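Local coordinates for DUF1573 domain-containing protein (Porphyromonas gingivalis, PDB 2QSV) that is of uncharacterised function, its C-terminal part forming two beta-sandwich domains of immunoglobulin-like (E-set) type, with a cysteine-type peptidase activity only tentatively assigned from family membership, at residues N72-L84 and V96-N108. Residues are numbered along the deposited sequence; the frame is centred on the assembly and turned at random.
Sequences NMPPGMKDEPLVL and VDSVMVSLPLVDN
S102 and D79 share the one side-chain hydrogen bond between strands 76-84 and 96-105: the hydroxyl OG of S102 donates to OD1 of D79 at 2.5 Å, meeting that oxygen nearly along its C-O axis. CG of D79 stands anti to its carbonyl carbon (chi1 -59°), beside the backbone N, which leaves OD1 within reach of the serine hydroxyl, and the same OD1 also forms a salt bridge with R158 of the second domain. Backbone pairing supplies the other ten bonds, two for each hydrogen-bonded antiparallel pair from G76-L105 to L84-D97. Within the first pair the two bonds differ: G76 N reaches L105 O at 2.7 Å and is almost straight (172°), whereas L105 N lies above the carbonyl plane of G76, 3.2 Å from G76 O. Between the hydrogen-bonded pairs, CA-H...O contacts such as S102 CA to K78 O (3.2 Å) add to the ladder.

Side chains alternate between the faces. Beside D79, the selenium of selenomethionine M100 reaches across the backbone of E80, 3.6 Å from E80 C; the bends at chi2 and chi3 bring it there. On the opposite face CB of L82 meets CG2 of V101 at 3.9 Å. At the end of the ladder where strand 76-84 starts and strand 96-105 ends, CD2 of L105 packs against CG of M73 at 3.7 Å, while NZ of K78 turns back to bond P74 O at 2.7 Å. Beyond the last pair, P75 sets its CB against L105 O and its CG against OD1 of D107, whose OD2 bonds H153.

This hairpin fills adjacent places in the five-stranded sheet of the first, E-set-type beta-sandwich domain, between strands 9-11 and 35-41. Ten backbone bonds fix its register, and the D79 carboxylate, shared by S102 and R158, probably couples this face of the sheet electrostatically to the second domain.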
ATOM      1  N   ASN A  72       7.348  18.352   1.797  1.00 45.38           N
ATOM      2  CA  ASN A  72       7.508  17.879   3.187  1.00 45.50           C
ATOM      3  C   ASN A  72       6.651  16.637   3.596  1.00 43.22           C
ATOM      4  O   ASN A  72       6.546  16.344   4.794  1.00 43.65           O
ATOM      5  CB  ASN A  72       7.284  19.029   4.226  1.00 47.13           C
ATOM      6  CG  ASN A  72       7.966  20.367   3.827  1.00 51.45           C
ATOM      7  OD1 ASN A  72       9.159  20.397   3.451  1.00 55.12           O
ATOM      8  ND2 ASN A  72       7.203  21.478   3.917  1.00 53.31           N
HETATM    9  N   MSE A  73       6.000  15.942   2.650  1.00 39.90           N
HETATM   10  CA  MSE A  73       5.471  14.603   2.965  1.00 35.82           C
HETATM   11  C   MSE A  73       6.711  13.700   3.167  1.00 33.64           C
HETATM   12  O   MSE A  73       7.580  13.632   2.311  1.00 32.98           O
HETATM   13  CB  MSE A  73       4.571  14.054   1.838  1.00 35.72           C
HETATM   14  CG  MSE A  73       3.971  12.636   2.091  1.00 32.20           C
HETATM   15 SE   MSE A  73       2.815  11.978   0.819  1.00 23.34          SE
HETATM   16  CE  MSE A  73       1.322  12.377   1.639  1.00 25.55           C
ATOM     17  N   PRO A  74       6.795  13.021   4.312  1.00 32.22           N
ATOM     18  CA  PRO A  74       7.902  12.085   4.542  1.00 31.47           C
ATOM     19  C   PRO A  74       7.749  10.758   3.731  1.00 29.91           C
ATOM     20  O   PRO A  74       6.605  10.353   3.430  1.00 30.31           O
ATOM     21  CB  PRO A  74       7.802  11.790   6.041  1.00 31.12           C
ATOM     22  CG  PRO A  74       6.377  12.094   6.403  1.00 32.86           C
ATOM     23  CD  PRO A  74       5.816  13.046   5.415  1.00 31.88           C
ATOM     24  N   PRO A  75       8.868  10.069   3.449  1.00 28.03           N
ATOM     25  CA  PRO A  75       8.791   8.777   2.741  1.00 26.27           C
ATOM     26  C   PRO A  75       8.078   7.670   3.543  1.00 24.58           C
ATOM     27  O   PRO A  75       7.861   7.795   4.747  1.00 22.71           O
ATOM     28  CB  PRO A  75      10.260   8.419   2.473  1.00 25.65           C
ATOM     29  CG  PRO A  75      11.035   9.187   3.446  1.00 27.86           C
ATOM     30  CD  PRO A  75      10.267  10.433   3.792  1.00 27.68           C
ATOM     31  N   GLY A  76       7.712   6.593   2.867  1.00 22.15           N
ATOM     32  CA  GLY A  76       6.885   5.562   3.465  1.00 23.22           C
ATOM     33  C   GLY A  76       5.742   5.198   2.544  1.00 23.49           C
ATOM     34  O   GLY A  76       5.466   5.902   1.586  1.00 23.63           O
HETATM   35  N   MSE A  77       5.059   4.113   2.849  1.00 24.64           N
HETATM   36  CA  MSE A  77       3.893   3.659   2.067  1.00 24.68           C
HETATM   37  C   MSE A  77       2.683   4.479   2.502  1.00 25.33           C
HETATM   38  O   MSE A  77       2.392   4.592   3.707  1.00 24.96           O
HETATM   39  CB  MSE A  77       3.660   2.171   2.339  1.00 24.43           C
HETATM   40  CG  MSE A  77       2.531   1.528   1.499  1.00 27.24           C
HETATM   41 SE   MSE A  77       3.180   1.263  -0.311  0.85 35.77          SE
HETATM   42  CE  MSE A  77       4.459  -0.234  -0.142  1.00 22.18           C
ATOM     43  N   LYS A  78       2.045   5.140   1.536  1.00 24.84           N
ATOM     44  CA  LYS A  78       0.860   5.939   1.792  1.00 25.10           C
ATOM     45  C   LYS A  78      -0.317   5.163   1.227  1.00 26.17           C
ATOM     46  O   LYS A  78      -0.233   4.620   0.130  1.00 27.23           O
ATOM     47  CB  LYS A  78       0.989   7.307   1.093  1.00 24.83           C
ATOM     48  CG  LYS A  78       2.372   7.980   1.205  1.00 23.78           C
ATOM     49  CD  LYS A  78       2.653   8.354   2.690  1.00 26.40           C
ATOM     50  CE  LYS A  78       4.057   8.920   2.865  1.00 27.12           C
ATOM     51  NZ  LYS A  78       4.371   9.122   4.318  1.00 30.75           N
ATOM     52  N   ASP A  79      -1.391   5.069   1.982  1.00 26.84           N
ATOM     53  CA  ASP A  79      -2.616   4.399   1.543  1.00 28.88           C
ATOM     54  C   ASP A  79      -3.745   5.335   1.873  1.00 28.90           C
ATOM     55  O   ASP A  79      -3.967   5.604   3.035  1.00 28.96           O
ATOM     56  CB  ASP A  79      -2.842   3.094   2.312  1.00 29.00           C
ATOM     57  CG  ASP A  79      -1.708   2.123   2.145  1.00 33.60           C
ATOM     58  OD1 ASP A  79      -1.452   1.674   1.008  1.00 40.39           O
ATOM     59  OD2 ASP A  79      -1.064   1.781   3.153  1.00 42.23           O
ATOM     60  N   GLU A  80      -4.406   5.890   0.858  1.00 28.67           N
ATOM     61  CA  GLU A  80      -5.500   6.831   1.077  1.00 28.44           C
ATOM     62  C   GLU A  80      -6.638   6.548   0.100  1.00 28.70           C
ATOM     63  O   GLU A  80      -6.383   6.222  -1.057  1.00 28.22           O
ATOM     64  CB  GLU A  80      -5.014   8.272   0.914  1.00 28.36           C
ATOM     65  CG  GLU A  80      -4.086   8.800   2.046  1.00 30.60           C
ATOM     66  CD  GLU A  80      -3.950  10.316   2.010  1.00 34.08           C
ATOM     67  OE1 GLU A  80      -4.945  11.043   1.719  1.00 35.11           O
ATOM     68  OE2 GLU A  80      -2.836  10.790   2.243  1.00 36.62           O
ATOM     69  N   PRO A  81      -7.898   6.655   0.569  1.00 28.98           N
ATOM     70  CA  PRO A  81      -9.027   6.318  -0.310  1.00 29.15           C
ATOM     71  C   PRO A  81      -9.407   7.402  -1.328  1.00 29.65           C
ATOM     72  O   PRO A  81      -9.326   8.609  -1.075  1.00 29.89           O
ATOM     73  CB  PRO A  81     -10.183   6.078   0.677  1.00 29.07           C
ATOM     74  CG  PRO A  81      -9.881   7.046   1.828  1.00 29.47           C
ATOM     75  CD  PRO A  81      -8.346   7.057   1.931  1.00 28.34           C
ATOM     76  N   LEU A  82      -9.805   6.954  -2.504  1.00 30.85           N
ATOM     77  CA  LEU A  82     -10.554   7.802  -3.420  1.00 31.33           C
ATOM     78  C   LEU A  82     -12.053   7.517  -3.134  1.00 31.23           C
ATOM     79  O   LEU A  82     -12.537   6.386  -3.279  1.00 30.57           O
ATOM     80  CB  LEU A  82     -10.147   7.457  -4.857  1.00 30.89           C
ATOM     81  CG  LEU A  82     -10.908   8.172  -5.975  1.00 34.04           C
ATOM     82  CD1 LEU A  82     -10.339   9.567  -6.137  1.00 34.71           C
ATOM     83  CD2 LEU A  82     -10.769   7.393  -7.282  1.00 35.40           C
ATOM     84  N   VAL A  83     -12.790   8.521  -2.683  1.00 32.49           N
ATOM     85  CA  VAL A  83     -14.171   8.244  -2.244  1.00 33.18           C
ATOM     86  C   VAL A  83     -15.201   8.619  -3.323  1.00 34.55           C
ATOM     87  O   VAL A  83     -15.296   9.770  -3.749  1.00 33.97           O
ATOM     88  CB  VAL A  83     -14.499   8.872  -0.855  1.00 33.01           C
ATOM     89  CG1 VAL A  83     -15.870   8.357  -0.341  1.00 32.09           C
ATOM     90  CG2 VAL A  83     -13.394   8.519   0.150  1.00 30.44           C
ATOM     91  N   LEU A  84     -15.963   7.618  -3.753  1.00 36.60           N
ATOM     92  CA  LEU A  84     -16.982   7.811  -4.797  1.00 39.58           C
ATOM     93  C   LEU A  84     -18.415   7.782  -4.271  1.00 39.90           C
ATOM     94  O   LEU A  84     -18.864   6.785  -3.723  1.00 39.55           O
ATOM     95  CB  LEU A  84     -16.821   6.760  -5.898  1.00 39.59           C
ATOM     96  CG  LEU A  84     -15.439   6.781  -6.553  1.00 41.57           C
ATOM     97  CD1 LEU A  84     -15.341   5.592  -7.480  1.00 42.72           C
ATOM     98  CD2 LEU A  84     -15.159   8.103  -7.279  1.00 41.54           C
ATOM     99  N   VAL A  96     -22.093   4.786  -1.470  1.00 47.76           N
ATOM    100  CA  VAL A  96     -20.759   5.371  -1.323  1.00 46.56           C
ATOM    101  C   VAL A  96     -19.752   4.236  -1.328  1.00 46.43           C
ATOM    102  O   VAL A  96     -19.917   3.228  -0.622  1.00 46.08           O
ATOM    103  CB  VAL A  96     -20.612   6.214  -0.015  1.00 46.59           C
ATOM    104  CG1 VAL A  96     -19.143   6.594   0.239  1.00 45.44           C
ATOM    105  CG2 VAL A  96     -21.480   7.450  -0.071  1.00 43.96           C
ATOM    106  N   ASP A  97     -18.719   4.388  -2.145  1.00 46.47           N
ATOM    107  CA  ASP A  97     -17.635   3.419  -2.158  1.00 46.61           C
ATOM    108  C   ASP A  97     -16.273   4.057  -2.356  1.00 44.53           C
ATOM    109  O   ASP A  97     -16.165   5.168  -2.862  1.00 44.07           O
ATOM    110  CB  ASP A  97     -17.901   2.309  -3.176  1.00 48.30           C
ATOM    111  CG  ASP A  97     -18.225   0.979  -2.493  1.00 53.50           C
ATOM    112  OD1 ASP A  97     -17.279   0.413  -1.856  1.00 57.72           O
ATOM    113  OD2 ASP A  97     -19.408   0.517  -2.572  1.00 56.65           O
ATOM    114  N   SER A  98     -15.241   3.361  -1.902  1.00 42.62           N
ATOM    115  CA  SER A  98     -13.900   3.867  -2.045  1.00 41.16           C
ATOM    116  C   SER A  98     -12.937   2.889  -2.732  1.00 39.33           C
ATOM    117  O   SER A  98     -13.082   1.675  -2.660  1.00 39.28           O
ATOM    118  CB  SER A  98     -13.357   4.336  -0.703  1.00 41.20           C
ATOM    119  OG  SER A  98     -13.211   3.235   0.138  1.00 44.32           O
ATOM    120  N   VAL A  99     -11.984   3.462  -3.445  1.00 37.42           N
ATOM    121  CA  VAL A  99     -10.877   2.729  -4.028  1.00 35.33           C
ATOM    122  C   VAL A  99      -9.648   3.170  -3.247  1.00 34.02           C
ATOM    123  O   VAL A  99      -9.419   4.374  -3.088  1.00 33.07           O
ATOM    124  CB  VAL A  99     -10.745   3.082  -5.548  1.00 35.98           C
ATOM    125  CG1 VAL A  99      -9.429   2.557  -6.152  1.00 34.25           C
ATOM    126  CG2 VAL A  99     -11.948   2.487  -6.315  1.00 36.70           C
HETATM  127  N   MSE A 100      -8.875   2.209  -2.756  1.00 32.85           N
HETATM  128  CA  MSE A 100      -7.635   2.529  -2.046  1.00 32.69           C
HETATM  129  C   MSE A 100      -6.527   2.877  -3.031  1.00 31.43           C
HETATM  130  O   MSE A 100      -6.249   2.124  -3.954  1.00 32.28           O
HETATM  131  CB  MSE A 100      -7.193   1.388  -1.135  1.00 32.66           C
HETATM  132  CG  MSE A 100      -6.103   1.800  -0.100  1.00 36.02           C
HETATM  133 SE   MSE A 100      -6.694   3.138   1.235  0.60 41.72          SE
HETATM  134  CE  MSE A 100      -8.389   2.344   1.836  1.00 37.86           C
ATOM    135  N   VAL A 101      -5.911   4.036  -2.838  1.00 29.51           N
ATOM    136  CA  VAL A 101      -4.812   4.471  -3.652  1.00 28.06           C
ATOM    137  C   VAL A 101      -3.517   4.377  -2.806  1.00 28.56           C
ATOM    138  O   VAL A 101      -3.435   4.948  -1.709  1.00 28.17           O
ATOM    139  CB  VAL A 101      -5.072   5.904  -4.166  1.00 28.35           C
ATOM    140  CG1 VAL A 101      -4.018   6.335  -5.161  1.00 27.90           C
ATOM    141  CG2 VAL A 101      -6.515   6.048  -4.768  1.00 26.88           C
ATOM    142  N   SER A 102      -2.514   3.662  -3.320  1.00 28.26           N
ATOM    143  CA  SER A 102      -1.233   3.452  -2.631  1.00 27.86           C
ATOM    144  C   SER A 102      -0.066   4.097  -3.347  1.00 27.04           C
ATOM    145  O   SER A 102       0.012   4.114  -4.590  1.00 26.86           O
ATOM    146  CB  SER A 102      -0.937   1.965  -2.438  1.00 28.69           C
ATOM    147  OG  SER A 102      -1.830   1.428  -1.486  1.00 32.10           O
ATOM    148  N   LEU A 103       0.832   4.653  -2.545  1.00 25.12           N
ATOM    149  CA  LEU A 103       2.047   5.283  -3.022  1.00 24.18           C
ATOM    150  C   LEU A 103       3.236   4.786  -2.190  1.00 24.16           C
ATOM    151  O   LEU A 103       3.275   5.023  -0.970  1.00 23.27           O
ATOM    152  CB  LEU A 103       1.939   6.824  -2.901  1.00 24.09           C
ATOM    153  CG  LEU A 103       3.188   7.673  -3.203  1.00 24.25           C
ATOM    154  CD1 LEU A 103       3.667   7.452  -4.655  1.00 22.54           C
ATOM    155  CD2 LEU A 103       2.900   9.148  -2.911  1.00 21.63           C
ATOM    156  N   PRO A 104       4.196   4.091  -2.842  1.00 23.89           N
ATOM    157  CA  PRO A 104       5.517   3.825  -2.237  1.00 23.25           C
ATOM    158  C   PRO A 104       6.433   5.023  -2.410  1.00 22.73           C
ATOM    159  O   PRO A 104       7.113   5.140  -3.418  1.00 22.51           O
ATOM    160  CB  PRO A 104       6.056   2.591  -3.024  1.00 22.97           C
ATOM    161  CG  PRO A 104       4.905   2.235  -4.099  1.00 24.21           C
ATOM    162  CD  PRO A 104       4.080   3.513  -4.201  1.00 23.63           C
ATOM    163  N   LEU A 105       6.427   5.928  -1.427  1.00 22.22           N
ATOM    164  CA  LEU A 105       7.170   7.171  -1.514  1.00 21.95           C
ATOM    165  C   LEU A 105       8.547   6.934  -0.877  1.00 22.57           C
ATOM    166  O   LEU A 105       8.643   6.521   0.303  1.00 22.17           O
ATOM    167  CB  LEU A 105       6.411   8.323  -0.825  1.00 21.39           C
ATOM    168  CG  LEU A 105       7.111   9.687  -0.881  1.00 21.42           C
ATOM    169  CD1 LEU A 105       7.305  10.216  -2.320  1.00 19.10           C
ATOM    170  CD2 LEU A 105       6.416  10.772  -0.002  1.00 20.90           C
ATOM    171  N   VAL A 106       9.612   7.138  -1.656  1.00 22.80           N
ATOM    172  CA  VAL A 106      10.982   6.886  -1.167  1.00 23.84           C
ATOM    173  C   VAL A 106      11.788   8.198  -1.032  1.00 25.29           C
ATOM    174  O   VAL A 106      11.327   9.252  -1.464  1.00 25.31           O
ATOM    175  CB  VAL A 106      11.751   5.792  -2.045  1.00 23.93           C
ATOM    176  CG1 VAL A 106      10.970   4.444  -2.057  1.00 20.38           C
ATOM    177  CG2 VAL A 106      12.017   6.279  -3.461  1.00 23.57           C
ATOM    178  N   ASP A 107      12.991   8.115  -0.466  1.00 25.82           N
ATOM    179  CA  ASP A 107      13.913   9.259  -0.386  1.00 27.85           C
ATOM    180  C   ASP A 107      14.404   9.800  -1.727  1.00 29.55           C
ATOM    181  O   ASP A 107      14.573   9.065  -2.719  1.00 28.03           O
ATOM    182  CB  ASP A 107      15.139   8.900   0.458  1.00 27.26           C
ATOM    183  CG  ASP A 107      14.783   8.673   1.931  1.00 28.15           C
ATOM    184  OD1 ASP A 107      14.555   9.678   2.634  1.00 31.05           O
ATOM    185  OD2 ASP A 107      14.695   7.500   2.379  1.00 28.28           O
ATOM    186  N   ASN A 108      14.669  11.101  -1.741  1.00 31.86           N
ATOM    187  CA  ASN A 108      15.458  11.676  -2.835  1.00 33.85           C
ATOM    188  C   ASN A 108      16.949  11.362  -2.674  1.00 34.51           C
ATOM    189  O   ASN A 108      17.723  12.176  -2.130  1.00 34.56           O
ATOM    190  CB  ASN A 108      15.177  13.185  -2.962  1.00 34.83           C
ATOM    191  CG  ASN A 108      15.885  13.817  -4.159  1.00 36.77           C
ATOM    192  OD1 ASN A 108      16.363  13.138  -5.068  1.00 39.10           O
ATOM    193  ND2 ASN A 108      15.995  15.132  -4.125  1.00 39.57           N
TER